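Local atomic coordinates of putative oxidoreductase yhhX (Escherichia coli K-12, PDB entry 3F4L), a protein that probably acts as an NADP-dependent oxidoreductase of the Gfo/Idh/MocA family, perhaps a scyllo-inositol dehydrogenase. Residues P158-F172 with R201-Q213. Numbering follows the deposited sequence.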
loop_
_atom_site.group_PDB
_atom_site.type_symbol
_atom_site.label_atom_id
_atom_site.label_comp_id
_atom_site.label_asym_id
_atom_site.label_seq_id
_atom_site.Cartn_x
_atom_site.Cartn_y
_atom_site.Cartn_z
ATOM N N PRO A 158 5.987 4.750 -19.468
ATOM C CA PRO A 158 6.743 5.942 -19.077
ATOM C C PRO A 158 6.582 7.202 -19.923
ATOM O O PRO A 158 6.839 8.304 -19.433
ATOM C CB PRO A 158 8.185 5.438 -19.060
ATOM C CG PRO A 158 8.185 4.419 -20.143
ATOM C CD PRO A 158 6.901 3.668 -19.880
ATOM N N VAL A 159 6.165 7.051 -21.178
ATOM C CA VAL A 159 6.003 8.205 -22.057
ATOM C C VAL A 159 4.579 8.738 -22.083
ATOM O O VAL A 159 3.629 8.006 -22.341
ATOM C CB VAL A 159 6.428 7.879 -23.504
ATOM C CG1 VAL A 159 6.210 9.102 -24.398
ATOM C CG2 VAL A 159 7.892 7.468 -23.537
ATOM N N ALA A 160 4.443 10.028 -21.807
ATOM C CA ALA A 160 3.146 10.678 -21.796
ATOM C C ALA A 160 3.299 12.010 -22.508
ATOM O O ALA A 160 3.917 12.935 -21.983
ATOM C CB ALA A 160 2.670 10.902 -20.354
ATOM N N GLU A 161 2.748 12.099 -23.710
ATOM C CA GLU A 161 2.840 13.334 -24.467
ATOM C C GLU A 161 2.043 14.403 -23.732
ATOM O O GLU A 161 1.030 14.107 -23.093
ATOM C CB GLU A 161 2.279 13.142 -25.881
ATOM C CG GLU A 161 3.005 12.093 -26.721
ATOM C CD GLU A 161 4.476 12.413 -26.942
ATOM O OE1 GLU A 161 4.818 13.603 -27.111
ATOM O OE2 GLU A 161 5.291 11.467 -26.969
ATOM N N THR A 162 2.515 15.642 -23.810
ATOM C CA THR A 162 1.833 16.747 -23.158
ATOM C C THR A 162 0.423 16.842 -23.698
ATOM O O THR A 162 0.216 16.849 -24.910
ATOM C CB THR A 162 2.556 18.072 -23.417
ATOM O OG1 THR A 162 3.876 17.998 -22.866
ATOM C CG2 THR A 162 1.796 19.236 -22.775
ATOM N N LYS A 163 -0.549 16.893 -22.792
ATOM C CA LYS A 163 -1.954 16.994 -23.173
ATOM C C LYS A 163 -2.738 17.486 -21.965
ATOM O O LYS A 163 -3.377 16.703 -21.269
ATOM C CB LYS A 163 -2.487 15.635 -23.636
ATOM C CG LYS A 163 -2.819 15.583 -25.125
ATOM C CD LYS A 163 -3.449 14.240 -25.530
ATOM C CE LYS A 163 -2.467 13.074 -25.401
ATOM N NZ LYS A 163 -1.268 13.210 -26.288
ATOM N N PRO A 164 -2.688 18.800 -21.703
ATOM C CA PRO A 164 -3.388 19.409 -20.571
ATOM C C PRO A 164 -4.857 19.036 -20.482
ATOM O O PRO A 164 -5.498 18.721 -21.489
ATOM C CB PRO A 164 -3.162 20.903 -20.791
ATOM C CG PRO A 164 -1.792 20.932 -21.408
ATOM C CD PRO A 164 -1.887 19.807 -22.425
ATOM N N GLY A 165 -5.379 19.062 -19.262
ATOM C CA GLY A 165 -6.771 18.725 -19.047
ATOM C C GLY A 165 -7.199 19.035 -17.630
ATOM O O GLY A 165 -6.429 19.589 -16.848
ATOM N N LEU A 166 -8.436 18.675 -17.308
ATOM C CA LEU A 166 -9.000 18.899 -15.984
ATOM C C LEU A 166 -8.938 17.620 -15.148
ATOM O O LEU A 166 -8.545 16.557 -15.639
ATOM C CB LEU A 166 -10.458 19.353 -16.111
ATOM C CG LEU A 166 -10.767 20.739 -16.691
ATOM C CD1 LEU A 166 -10.217 21.809 -15.761
ATOM C CD2 LEU A 166 -10.176 20.864 -18.081
ATOM N N PRO A 167 -9.320 17.707 -13.865
ATOM C CA PRO A 167 -9.288 16.517 -13.017
ATOM C C PRO A 167 -10.054 15.345 -13.628
ATOM O O PRO A 167 -9.659 14.195 -13.465
ATOM C CB PRO A 167 -9.909 17.013 -11.720
ATOM C CG PRO A 167 -9.387 18.409 -11.642
ATOM C CD PRO A 167 -9.611 18.908 -13.063
ATOM N N GLN A 168 -11.133 15.645 -14.349
ATOM C CA GLN A 168 -11.955 14.612 -14.979
ATOM C C GLN A 168 -11.251 13.811 -16.073
ATOM O O GLN A 168 -11.756 12.771 -16.504
ATOM C CB GLN A 168 -13.211 15.220 -15.609
ATOM C CG GLN A 168 -13.991 16.178 -14.738
ATOM C CD GLN A 168 -13.514 17.615 -14.883
ATOM O OE1 GLN A 168 -12.649 18.077 -14.138
ATOM N NE2 GLN A 168 -14.075 18.327 -15.863
ATOM N N ASP A 169 -10.108 14.301 -16.539
ATOM C CA ASP A 169 -9.372 13.617 -17.601
ATOM C C ASP A 169 -8.257 12.731 -17.048
ATOM O O ASP A 169 -7.585 12.025 -17.799
ATOM C CB ASP A 169 -8.757 14.649 -18.548
ATOM C CG ASP A 169 -9.770 15.657 -19.043
ATOM O OD1 ASP A 169 -10.717 15.251 -19.751
ATOM O OD2 ASP A 169 -9.624 16.854 -18.718
ATOM N N GLY A 170 -8.066 12.773 -15.737
ATOM C CA GLY A 170 -7.008 11.990 -15.123
ATOM C C GLY A 170 -7.309 10.524 -14.905
ATOM O O GLY A 170 -8.405 10.046 -15.203
ATOM N N ALA A 171 -6.323 9.817 -14.357
ATOM C CA ALA A 171 -6.429 8.393 -14.086
ATOM C C ALA A 171 -7.420 8.046 -12.976
ATOM O O ALA A 171 -8.054 6.988 -13.023
ATOM C CB ALA A 171 -5.042 7.829 -13.738
ATOM N N PHE A 172 -7.540 8.921 -11.980
ATOM C CA PHE A 172 -8.459 8.681 -10.872
ATOM C C PHE A 172 -9.901 8.580 -11.367
ATOM O O PHE A 172 -10.610 7.624 -11.044
ATOM C CB PHE A 172 -8.323 9.782 -9.815
ATOM C CG PHE A 172 -9.017 9.460 -8.516
ATOM C CD1 PHE A 172 -9.027 8.160 -8.025
ATOM C CD2 PHE A 172 -9.628 10.460 -7.770
ATOM C CE1 PHE A 172 -9.636 7.860 -6.807
ATOM C CE2 PHE A 172 -10.238 10.170 -6.549
ATOM C CZ PHE A 172 -10.240 8.873 -6.069
ATOM N N ARG A 201 4.542 11.388 -14.811
ATOM C CA ARG A 201 5.181 11.333 -16.118
ATOM C C ARG A 201 5.358 12.680 -16.808
ATOM O O ARG A 201 6.428 12.970 -17.350
ATOM C CB ARG A 201 4.402 10.392 -17.031
ATOM C CG ARG A 201 4.419 8.946 -16.578
ATOM C CD ARG A 201 3.586 8.096 -17.508
ATOM N NE ARG A 201 2.209 8.570 -17.557
ATOM C CZ ARG A 201 1.285 8.101 -18.390
ATOM N NH1 ARG A 201 1.585 7.142 -19.252
ATOM N NH2 ARG A 201 0.051 8.592 -18.352
ATOM N N ASN A 202 4.309 13.490 -16.807
ATOM C CA ASN A 202 4.369 14.805 -17.439
ATOM C C ASN A 202 3.591 15.785 -16.585
ATOM O O ASN A 202 2.360 15.740 -16.551
ATOM C CB ASN A 202 3.758 14.762 -18.839
ATOM C CG ASN A 202 3.987 16.048 -19.605
ATOM O OD1 ASN A 202 4.032 17.127 -19.013
ATOM N ND2 ASN A 202 4.117 15.946 -20.929
ATOM N N LYS A 203 4.306 16.673 -15.903
ATOM C CA LYS A 203 3.668 17.645 -15.020
ATOM C C LYS A 203 2.625 18.543 -15.677
ATOM O O LYS A 203 1.881 19.239 -14.989
ATOM C CB LYS A 203 4.729 18.504 -14.323
ATOM C CG LYS A 203 5.371 17.835 -13.114
ATOM C CD LYS A 203 4.322 17.493 -12.069
ATOM C CE LYS A 203 4.935 16.895 -10.811
ATOM N NZ LYS A 203 5.642 15.604 -11.052
ATOM N N ALA A 204 2.552 18.527 -17.003
ATOM C CA ALA A 204 1.574 19.357 -17.685
ATOM C C ALA A 204 0.221 18.652 -17.765
ATOM O O ALA A 204 -0.805 19.296 -17.972
ATOM C CB ALA A 204 2.067 19.703 -19.094
ATOM N N ASN A 205 0.230 17.330 -17.589
ATOM C CA ASN A 205 -0.981 16.507 -17.682
ATOM C C ASN A 205 -1.749 16.256 -16.381
ATOM O O ASN A 205 -1.242 16.488 -15.282
ATOM C CB ASN A 205 -0.626 15.137 -18.281
ATOM C CG ASN A 205 -0.038 15.239 -19.671
ATOM O OD1 ASN A 205 0.134 16.332 -20.201
ATOM N ND2 ASN A 205 0.273 14.098 -20.266
ATOM N N PRO A 206 -3.002 15.784 -16.498
ATOM C CA PRO A 206 -3.821 15.489 -15.318
ATOM C C PRO A 206 -3.148 14.294 -14.615
ATOM O O PRO A 206 -2.237 13.682 -15.168
ATOM C CB PRO A 206 -5.171 15.113 -15.926
ATOM C CG PRO A 206 -5.213 15.950 -17.189
ATOM C CD PRO A 206 -3.819 15.749 -17.726
ATOM N N ASP A 207 -3.596 13.964 -13.410
ATOM C CA ASP A 207 -3.016 12.856 -12.651
ATOM C C ASP A 207 -2.945 11.532 -13.415
ATOM O O ASP A 207 -3.843 11.195 -14.187
ATOM C CB ASP A 207 -3.815 12.635 -11.371
ATOM C CG ASP A 207 -5.208 12.087 -11.642
ATOM O OD1 ASP A 207 -6.087 12.863 -12.085
ATOM O OD2 ASP A 207 -5.417 10.871 -11.423
ATOM N N ASP A 208 -1.871 10.783 -13.185
ATOM C CA ASP A 208 -1.677 9.477 -13.816
ATOM C C ASP A 208 -1.298 8.465 -12.747
ATOM O O ASP A 208 -0.928 7.329 -13.044
ATOM C CB ASP A 208 -0.557 9.535 -14.863
ATOM C CG ASP A 208 0.786 9.931 -14.267
ATOM O OD1 ASP A 208 0.910 10.011 -13.024
ATOM O OD2 ASP A 208 1.727 10.159 -15.054
ATOM N N THR A 209 -1.404 8.894 -11.499
ATOM C CA THR A 209 -1.044 8.070 -10.357
ATOM C C THR A 209 -1.987 8.381 -9.203
ATOM O O THR A 209 -2.235 9.550 -8.907
ATOM C CB THR A 209 0.383 8.407 -9.900
ATOM O OG1 THR A 209 1.257 8.385 -11.035
ATOM C CG2 THR A 209 0.868 7.416 -8.846
ATOM N N PHE A 210 -2.518 7.348 -8.560
ATOM C CA PHE A 210 -3.399 7.577 -7.433
ATOM C C PHE A 210 -3.512 6.387 -6.510
ATOM O O PHE A 210 -3.254 5.249 -6.898
ATOM C CB PHE A 210 -4.807 7.984 -7.901
ATOM C CG PHE A 210 -5.613 6.863 -8.501
ATOM C CD1 PHE A 210 -5.695 6.702 -9.879
ATOM C CD2 PHE A 210 -6.297 5.969 -7.687
ATOM C CE1 PHE A 210 -6.446 5.671 -10.435
ATOM C CE2 PHE A 210 -7.051 4.930 -8.235
ATOM C CZ PHE A 210 -7.127 4.780 -9.607
ATOM N N GLU A 211 -3.884 6.679 -5.272
ATOM C CA GLU A 211 -4.118 5.659 -4.267
ATOM C C GLU A 211 -5.226 6.207 -3.384
ATOM O O GLU A 211 -5.078 7.261 -2.768
ATOM C CB GLU A 211 -2.881 5.386 -3.410
ATOM C CG GLU A 211 -3.143 4.280 -2.380
ATOM C CD GLU A 211 -1.946 3.963 -1.502
ATOM O OE1 GLU A 211 -0.799 4.003 -2.005
ATOM O OE2 GLU A 211 -2.158 3.650 -0.307
ATOM N N ALA A 212 -6.351 5.508 -3.361
ATOM C CA ALA A 212 -7.471 5.914 -2.538
ATOM C C ALA A 212 -7.625 4.844 -1.475
ATOM O O ALA A 212 -7.564 3.652 -1.768
ATOM C CB ALA A 212 -8.740 6.020 -3.372
ATOM N N GLN A 213 -7.800 5.280 -0.236
ATOM C CA GLN A 213 -7.965 4.365 0.880
ATOM C C GLN A 213 -9.341 4.591 1.471
ATOM O O GLN A 213 -9.647 5.680 1.960
ATOM C CB GLN A 213 -6.887 4.615 1.931
ATOM C CG GLN A 213 -5.479 4.442 1.375
ATOM C CD GLN A 213 -4.401 4.472 2.440
ATOM O OE1 GLN A 213 -3.233 4.207 2.153
ATOM N NE2 GLN A 213 -4.781 4.794 3.673
HETATM O O HOH W 1 -3.236 19.572 -17.327
HETATM O O HOH W 2 -8.867 11.814 -12.311
#
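Asn202 ND2 is shared by two acceptors of the facing loop, Thr162 OG1 at 2.8 Å and Ala160 O at 3.2 Å, both lying close to the amide plane. CG anti to the backbone N (chi1 -171°) carries the amide across to that loop. Its OD1 closes an Asx turn, accepting from Ala204 N. With alanine in place of Asn202, Thr162 OG1 and Ala160 O would probably lose this donor, and the turn its Asx bond. The Asn205 amide pairs with the loop's backbone, OD1 accepting from Lys163 N (2.7 Å) and ND2 donating to Glu161 O. Beside it, Ala160 CB sits over the centre of one face of the Arg201 guanidinium, whose NE is salt-bridged to Asp208 and whose NH1 reaches Arg157 O. In the C-terminal alpha/beta domain of this Gfo/Idh/MocA protein, the contact joins the loop leading into helix 171-187, and the helix's first turn, to the loop and start of strand 209-216. Pro206 packs on Gly165 and Gly170, the N-cap residue. Asp207 receives Ala171 N on its backbone O and Phe172 N on the syn lone pair of OD2 (2.9 Å). Phe172 CD1 lies 3.5 Å from Phe210 CD2, over one face of the Phe210 ring, the planes inclined at 53°.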